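Local coordinates for putative Outer membrane protein (Helicobacter pylori, PDB 6GW5) that probably mediates bacterial attachment to host glycans through its lectin-like extracellular adhesin domain, which makes up this chain of the longer outer membrane protein SabA, at residues Tyr12-Leu15 with Ser16-Leu19; Asn20-Ala23 with Ser24-Ser28; Ala138-Ala142 with Thr143-Asn147. All blocks are in the same frame, centred on the assembly; numbering follows the deposited sequence.

Contact 1 of 3, residues Tyr12-Leu15 with Ser16-Leu19; sequences YEQL and SQYL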
loop_
_atom_site.group_PDB
_atom_site.type_symbol
_atom_site.label_atom_id
_atom_site.label_comp_id
_atom_site.label_asym_id
_atom_site.label_seq_id
_atom_site.Cartn_x
_atom_site.Cartn_y
_atom_site.Cartn_z
ATOM N N TYR A 12 23.236 12.304 34.409
ATOM C CA TYR A 12 21.907 12.889 34.451
ATOM C C TYR A 12 21.155 12.533 33.188
ATOM O O TYR A 12 20.006 12.132 33.256
ATOM C CB TYR A 12 21.931 14.417 34.645
ATOM C CG TYR A 12 22.197 14.951 36.050
ATOM C CD1 TYR A 12 22.276 14.117 37.168
ATOM C CD2 TYR A 12 22.366 16.326 36.253
ATOM C CE1 TYR A 12 22.524 14.631 38.438
ATOM C CE2 TYR A 12 22.622 16.850 37.519
ATOM C CZ TYR A 12 22.691 16.004 38.619
ATOM O OH TYR A 12 22.950 16.517 39.881
ATOM N N GLU A 13 21.810 12.687 32.046
ATOM C CA GLU A 13 21.140 12.477 30.778
ATOM C C GLU A 13 20.744 11.009 30.638
ATOM O O GLU A 13 19.734 10.679 30.059
ATOM C CB GLU A 13 21.998 12.981 29.618
ATOM C CG GLU A 13 21.166 13.376 28.414
ATOM C CD GLU A 13 21.911 13.425 27.080
ATOM O OE1 GLU A 13 21.626 14.408 26.373
ATOM O OE2 GLU A 13 22.741 12.530 26.708
ATOM N N GLN A 14 21.519 10.143 31.249
ATOM C CA GLN A 14 21.248 8.728 31.180
ATOM C C GLN A 14 20.092 8.298 32.083
ATOM O O GLN A 14 19.308 7.430 31.727
ATOM C CB GLN A 14 22.494 7.921 31.538
ATOM C CG GLN A 14 22.873 6.922 30.476
ATOM C CD GLN A 14 22.250 5.594 30.681
ATOM O OE1 GLN A 14 22.467 5.014 31.717
ATOM N NE2 GLN A 14 21.489 5.101 29.724
ATOM N N LEU A 15 20.019 8.874 33.269
ATOM C CA LEU A 15 18.929 8.572 34.172
ATOM C C LEU A 15 17.607 9.047 33.550
ATOM O O LEU A 15 16.581 8.369 33.590
ATOM C CB LEU A 15 19.170 9.231 35.526
ATOM C CG LEU A 15 18.011 9.155 36.527
ATOM C CD1 LEU A 15 17.669 7.725 36.890
ATOM C CD2 LEU A 15 18.349 9.933 37.790
ATOM N N SER A 16 17.659 10.241 32.995
ATOM C CA SER A 16 16.538 10.851 32.330
ATOM C C SER A 16 16.063 9.986 31.204
ATOM O O SER A 16 14.870 9.840 31.003
ATOM C CB SER A 16 16.942 12.205 31.788
ATOM O OG SER A 16 15.849 12.806 31.142
ATOM N N GLN A 17 17.002 9.411 30.474
ATOM C CA GLN A 17 16.602 8.530 29.420
ATOM C C GLN A 17 15.970 7.274 30.008
ATOM O O GLN A 17 14.938 6.862 29.528
ATOM C CB GLN A 17 17.653 8.361 28.295
ATOM C CG GLN A 17 18.157 6.951 27.992
ATOM C CD GLN A 17 17.118 5.911 27.548
ATOM O OE1 GLN A 17 17.101 4.848 28.142
ATOM N NE2 GLN A 17 16.277 6.187 26.547
ATOM N N TYR A 18 16.525 6.699 31.068
ATOM C CA TYR A 18 15.899 5.480 31.645
ATOM C C TYR A 18 14.448 5.765 32.054
ATOM O O TYR A 18 13.571 4.901 31.935
ATOM C CB TYR A 18 16.664 4.936 32.858
ATOM C CG TYR A 18 18.026 4.287 32.616
ATOM C CD1 TYR A 18 18.257 3.424 31.530
ATOM C CD2 TYR A 18 19.071 4.469 33.543
ATOM C CE1 TYR A 18 19.495 2.822 31.342
ATOM C CE2 TYR A 18 20.295 3.849 33.381
ATOM C CZ TYR A 18 20.507 3.037 32.279
ATOM O OH TYR A 18 21.746 2.449 32.105
ATOM N N LEU A 19 14.220 6.964 32.580
ATOM C CA LEU A 19 12.902 7.342 33.060
ATOM C C LEU A 19 11.938 7.523 31.905
ATOM O O LEU A 19 10.769 7.241 32.028
ATOM C CB LEU A 19 12.973 8.612 33.884
ATOM C CG LEU A 19 13.831 8.509 35.147
ATOM C CD1 LEU A 19 13.905 9.854 35.862
ATOM C CD2 LEU A 19 13.356 7.437 36.121
#
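Gln14 and Tyr18, one helical turn apart, meet as amide against aromatic ring. The two flat groups stand almost perpendicular, their planes 83° apart, and the amide nitrogen, NE2 of Gln14, sits over one face of the phenol. The amide end runs too close to the ring for its exact placing to be trusted. The glutamine chain bends sharply at CG (chi2 -91°), which turns its amide along the helix toward the next turn. The tyrosine places CG beside its own backbone N (chi1 -71°), and the ring therefore leans back toward residue 14. The root of the ring also lies near the backbone, with CG of Tyr18 3.5 Å from Gln14 O. On the flank of Gln14, its NE2 comes within 4.2 Å of CG of Gln17.

All eight residues belong to helix 3-32, the long N-terminal helix of the domain, within a predicted coiled coil; it packs in a helical bundle with helices 348-370 and 403-415. Leu365 of helix 348-370 receives both Gln14 and Tyr18. Tyr12, which points away from residues 16-19, is buried among Ile369, Leu409 and Leu413 and hydrogen-bonds through its OH to Asn375.

Leu15 and Leu19 make the second i to i+4 pair, an apolar one, buried under Thr379 and Ile382 of the loops and Gln406 of helix 403-415. CG of Leu15 is anti to the backbone N and lies 4.2 Å from CD1 of Leu19, the branch carbon of one leucine against a methyl of the other. Regular helical bonds hold the two pairs in step: Tyr18 N donates to Gln14 O at 3.0 Å, and Leu19 N to Leu15 O at 2.9 Å. The first of the series, from Ser16 N to Tyr12 O at 3.0 Å, is the straightest of the four.

Contact 2 of 3, residues Asn20-Ala23 with Ser24-Ser28; sequences NQVA and SLKQS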
loop_
_atom_site.group_PDB
_atom_site.type_symbol
_atom_site.label_atom_id
_atom_site.label_comp_id
_atom_site.label_asym_id
_atom_site.label_seq_id
_atom_site.Cartn_x
_atom_site.Cartn_y
_atom_site.Cartn_z
ATOM N N ASN A 20 12.403 8.014 30.782
ATOM C CA ASN A 20 11.512 8.161 29.650
ATOM C C ASN A 20 11.134 6.824 29.135
ATOM O O ASN A 20 10.014 6.623 28.705
ATOM C CB ASN A 20 12.164 8.973 28.549
ATOM C CG ASN A 20 12.065 10.464 28.802
ATOM O OD1 ASN A 20 12.927 11.046 29.377
ATOM N ND2 ASN A 20 10.979 11.054 28.401
ATOM N N GLN A 21 12.112 5.919 29.187
ATOM C CA GLN A 21 11.990 4.553 28.714
ATOM C C GLN A 21 10.950 3.829 29.578
ATOM O O GLN A 21 10.064 3.163 29.083
ATOM C CB GLN A 21 13.388 3.880 28.797
ATOM C CG GLN A 21 13.531 2.552 28.099
ATOM C CD GLN A 21 13.658 2.639 26.575
ATOM O OE1 GLN A 21 13.947 3.706 25.987
ATOM N NE2 GLN A 21 13.474 1.514 25.929
ATOM N N VAL A 22 11.062 3.961 30.882
ATOM C CA VAL A 22 10.123 3.298 31.717
ATOM C C VAL A 22 8.708 3.784 31.429
ATOM O O VAL A 22 7.791 2.967 31.309
ATOM C CB VAL A 22 10.492 3.496 33.184
ATOM C CG1 VAL A 22 9.327 3.085 34.093
ATOM C CG2 VAL A 22 11.753 2.697 33.489
ATOM N N ALA A 23 8.531 5.102 31.310
ATOM C CA ALA A 23 7.210 5.677 31.006
ATOM C C ALA A 23 6.594 5.118 29.711
ATOM O O ALA A 23 5.369 4.864 29.630
ATOM C CB ALA A 23 7.293 7.192 30.907
ATOM N N SER A 24 7.443 4.928 28.716
ATOM C CA SER A 24 6.992 4.470 27.427
ATOM C C SER A 24 6.664 2.971 27.484
ATOM O O SER A 24 5.655 2.553 26.970
ATOM C CB SER A 24 8.049 4.789 26.376
ATOM O OG SER A 24 7.614 4.406 25.108
ATOM N N LEU A 25 7.539 2.182 28.099
ATOM C CA LEU A 25 7.256 0.772 28.399
ATOM C C LEU A 25 5.941 0.519 29.221
ATOM O O LEU A 25 5.192 -0.402 28.919
ATOM C CB LEU A 25 8.467 0.126 29.067
ATOM C CG LEU A 25 9.604 -0.106 28.066
ATOM C CD1 LEU A 25 10.851 -0.478 28.840
ATOM C CD2 LEU A 25 9.317 -1.196 27.008
ATOM N N LYS A 26 5.634 1.367 30.197
ATOM C CA LYS A 26 4.394 1.185 30.924
ATOM C C LYS A 26 3.227 1.235 29.966
ATOM O O LYS A 26 2.315 0.419 30.025
ATOM C CB LYS A 26 4.202 2.214 32.013
ATOM C CG LYS A 26 5.261 2.110 33.089
ATOM C CD LYS A 26 5.152 3.170 34.186
ATOM C CE LYS A 26 3.747 3.674 34.456
ATOM N NZ LYS A 26 3.834 4.614 35.591
ATOM N N GLN A 27 3.246 2.220 29.088
ATOM C CA GLN A 27 2.146 2.408 28.217
ATOM C C GLN A 27 1.999 1.183 27.320
ATOM O O GLN A 27 0.885 0.669 27.128
ATOM C CB GLN A 27 2.317 3.683 27.460
ATOM C CG GLN A 27 1.093 4.037 26.657
ATOM C CD GLN A 27 -0.132 4.340 27.509
ATOM O OE1 GLN A 27 -0.071 5.159 28.404
ATOM N NE2 GLN A 27 -1.252 3.729 27.183
ATOM N N SER A 28 3.136 0.651 26.873
ATOM C CA SER A 28 3.105 -0.508 26.012
ATOM C C SER A 28 2.594 -1.693 26.753
ATOM O O SER A 28 1.798 -2.459 26.194
ATOM C CB SER A 28 4.465 -0.781 25.349
ATOM O OG SER A 28 4.737 0.197 24.306
#
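Leu25 N donates to Gln21 O at 2.9 Å in a nearly straight bond (173°), and Lys26 N reaches Val22 O at the same length, 2.9 Å. These are i to i+4 bonds of an alpha-helix, the later part of helix 3-32 in a predicted coiled coil. Ser24 N is shared between two carbonyls: it bonds to Asn20 O at 3.1 Å and only weakly to Gln21 O, which thus receives two donors. The last link, from Gln27 N to Ala23 O, is stretched to 3.4 Å and weak.

The longer side chains send their polar ends beyond this turn. NE2 of Gln21 hydrogen-bonds to Glu354 of helix 348-370, while its OE1 has a weak bond from Gln17 one turn earlier. NZ of Lys26 goes to the carbonyl oxygen of Tyr399, and OG of Ser28 to Asp344, so polar links run from more than one side of the helix to later parts of the chain.

Beneath those ends, the aliphatic parts pack in i to i+4 pairs. In Gln21, CG is trans to the backbone N (chi1 -168°) and the chain bends at its next bond; this CG comes 4.1 Å from CD1 of Leu25. The leucine is buried against Asn351 and Glu354. Val22, also buried, lies against Thr358 and Tyr399, and its CG1 branch faces the lysine methylenes. Lys26 keeps CG beside its backbone N (chi1 -64°), which lays the first methylenes over the preceding turn before the chain kinks at its third torsion. The CD methylene of Lys26 then sits 4.2 Å from CG1 of Val22 and 3.9 Å from Val22 O.

Contact 3 of 3, residues Ala138-Ala142 with Thr143-Asn147; sequences AQQNA and TTKAN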
loop_
_atom_site.group_PDB
_atom_site.type_symbol
_atom_site.label_atom_id
_atom_site.label_comp_id
_atom_site.label_asym_id
_atom_site.label_seq_id
_atom_site.Cartn_x
_atom_site.Cartn_y
_atom_site.Cartn_z
ATOM N N ALA A 138 -14.420 -10.035 -19.158
ATOM C CA ALA A 138 -14.104 -10.319 -17.786
ATOM C C ALA A 138 -14.426 -9.153 -16.868
ATOM O O ALA A 138 -14.818 -9.380 -15.730
ATOM C CB ALA A 138 -12.631 -10.720 -17.653
ATOM N N GLN A 139 -14.228 -7.911 -17.328
ATOM C CA GLN A 139 -14.605 -6.726 -16.515
ATOM C C GLN A 139 -16.119 -6.498 -16.421
ATOM O O GLN A 139 -16.641 -6.115 -15.369
ATOM C CB GLN A 139 -13.940 -5.438 -17.020
ATOM C CG GLN A 139 -14.187 -4.240 -16.085
ATOM C CD GLN A 139 -13.388 -2.986 -16.407
ATOM O OE1 GLN A 139 -13.490 -2.456 -17.511
ATOM N NE2 GLN A 139 -12.611 -2.491 -15.418
ATOM N N GLN A 140 -16.815 -6.731 -17.521
ATOM C CA GLN A 140 -18.187 -6.305 -17.637
ATOM C C GLN A 140 -19.050 -7.169 -18.550
ATOM O O GLN A 140 -18.584 -7.645 -19.591
ATOM C CB GLN A 140 -18.165 -4.927 -18.214
ATOM C CG GLN A 140 -19.444 -4.171 -18.083
ATOM C CD GLN A 140 -19.233 -2.786 -18.626
ATOM O OE1 GLN A 140 -19.171 -2.597 -19.836
ATOM N NE2 GLN A 140 -19.062 -1.823 -17.741
ATOM N N ASN A 141 -20.310 -7.352 -18.145
ATOM C CA ASN A 141 -21.316 -7.986 -18.992
ATOM C C ASN A 141 -21.766 -6.997 -20.034
ATOM O O ASN A 141 -22.358 -5.963 -19.692
ATOM C CB ASN A 141 -22.516 -8.423 -18.166
ATOM C CG ASN A 141 -23.481 -9.274 -18.956
ATOM O OD1 ASN A 141 -24.126 -8.807 -19.900
ATOM N ND2 ASN A 141 -23.544 -10.553 -18.610
ATOM N N ALA A 142 -21.501 -7.304 -21.303
ATOM C CA ALA A 142 -21.727 -6.326 -22.391
ATOM C C ALA A 142 -23.160 -5.785 -22.467
ATOM O O ALA A 142 -23.344 -4.581 -22.673
ATOM C CB ALA A 142 -21.284 -6.874 -23.738
ATOM N N THR A 143 -24.170 -6.623 -22.233
ATOM C CA THR A 143 -25.572 -6.100 -22.254
ATOM C C THR A 143 -26.074 -5.464 -20.939
ATOM O O THR A 143 -26.578 -4.330 -20.963
ATOM C CB THR A 143 -26.598 -7.106 -22.841
ATOM O OG1 THR A 143 -26.349 -8.392 -22.275
ATOM C CG2 THR A 143 -26.491 -7.163 -24.398
ATOM N N THR A 144 -25.901 -6.159 -19.810
ATOM C CA THR A 144 -26.241 -5.623 -18.482
ATOM C C THR A 144 -25.392 -4.413 -18.074
ATOM O O THR A 144 -25.814 -3.613 -17.241
ATOM C CB THR A 144 -25.951 -6.690 -17.408
ATOM O OG1 THR A 144 -26.613 -7.914 -17.728
ATOM C CG2 THR A 144 -26.384 -6.233 -16.006
ATOM N N LYS A 145 -24.177 -4.303 -18.624
ATOM C CA LYS A 145 -23.195 -3.267 -18.236
ATOM C C LYS A 145 -22.843 -3.295 -16.741
ATOM O O LYS A 145 -22.380 -2.294 -16.178
ATOM C CB LYS A 145 -23.682 -1.868 -18.641
ATOM C CG LYS A 145 -24.093 -1.775 -20.096
ATOM C CD LYS A 145 -22.920 -1.355 -20.943
ATOM C CE LYS A 145 -23.326 -1.276 -22.406
ATOM N NZ LYS A 145 -22.154 -1.427 -23.308
ATOM N N ALA A 146 -22.986 -4.470 -16.130
ATOM C CA ALA A 146 -22.713 -4.632 -14.705
ATOM C C ALA A 146 -21.385 -5.353 -14.563
ATOM O O ALA A 146 -20.928 -6.072 -15.478
ATOM C CB ALA A 146 -23.817 -5.378 -13.960
ATOM N N ASN A 147 -20.765 -5.134 -13.415
ATOM C CA ASN A 147 -19.501 -5.756 -13.091
ATOM C C ASN A 147 -19.493 -7.286 -13.269
ATOM O O ASN A 147 -20.447 -7.964 -12.901
ATOM C CB ASN A 147 -19.110 -5.403 -11.654
ATOM C CG ASN A 147 -18.055 -6.336 -11.099
ATOM O OD1 ASN A 147 -16.896 -6.312 -11.536
ATOM N ND2 ASN A 147 -18.463 -7.228 -10.202
#
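Asn141 turns its carboxamide oxygen toward Thr143 and Thr144, two and three residues on, forming an Asx motif in a tight reversal just past the C-terminal end of helix 122-139. With its CG anti to the backbone N (chi1 -171°), OD1 faces the turn and meets four donors. Thr144 N gives the one bond of the four that is not weak, at 3.2 Å, although it approaches from above the carbonyl plane, 40° out of it. Thr143 N and the hydroxyls of Thr143 and Thr144 add weak bonds. The Thr143 hydroxyl gets there by standing between its backbone N and carbonyl carbon, whereas that of Thr144 is set beside its own backbone N.

The backbone of Asn141 completes the motif: its O accepts from Lys145 N at 2.7 Å. Lys145 adopts a left-handed conformation (phi 58°), which turns the chain back so that 143-147 returns nearly antiparallel to 139-142, with a single bridge between Gln140 and Asn147. The aliphatic chain of Lys145 curls over the turn, its CD 3.7 Å from Ala142 O and 4.1 Å from OE1 of Gln140, whose extended side chain runs across it.

Asn147 bonds through ND2 to the carbonyl of Leu149 and touches Phe62 of helix 60-79. Where the chain doubles back, Asn141 N donates to Ala146 O at 3.0 Å, and CA of Gln140 makes a CA-H...O contact with that same oxygen at 3.5 Å.

How the contacts relate
Contacts 1 and 2 are successive segments of helix 3-32, their centres 13 Å apart, so residues 12-28 form one uninterrupted run of helical turns. Both pack against helix 348-370, which joins the N-terminal part of the chain to a part near its C-terminal end. Contact 3 comes much later in sequence, where helix 122-139 gives way to the loop leading to helix 167-183, and lies on the opposite side of the chain's centre, about 65 Å from contact 1 and 56 Å from contact 2, measured between centres. The first two thus belong to the helical region in which the N-terminal helix packs against helices from late in the chain, while the third is a surface turn in the distant part of this elongated, mainly helical adhesin domain.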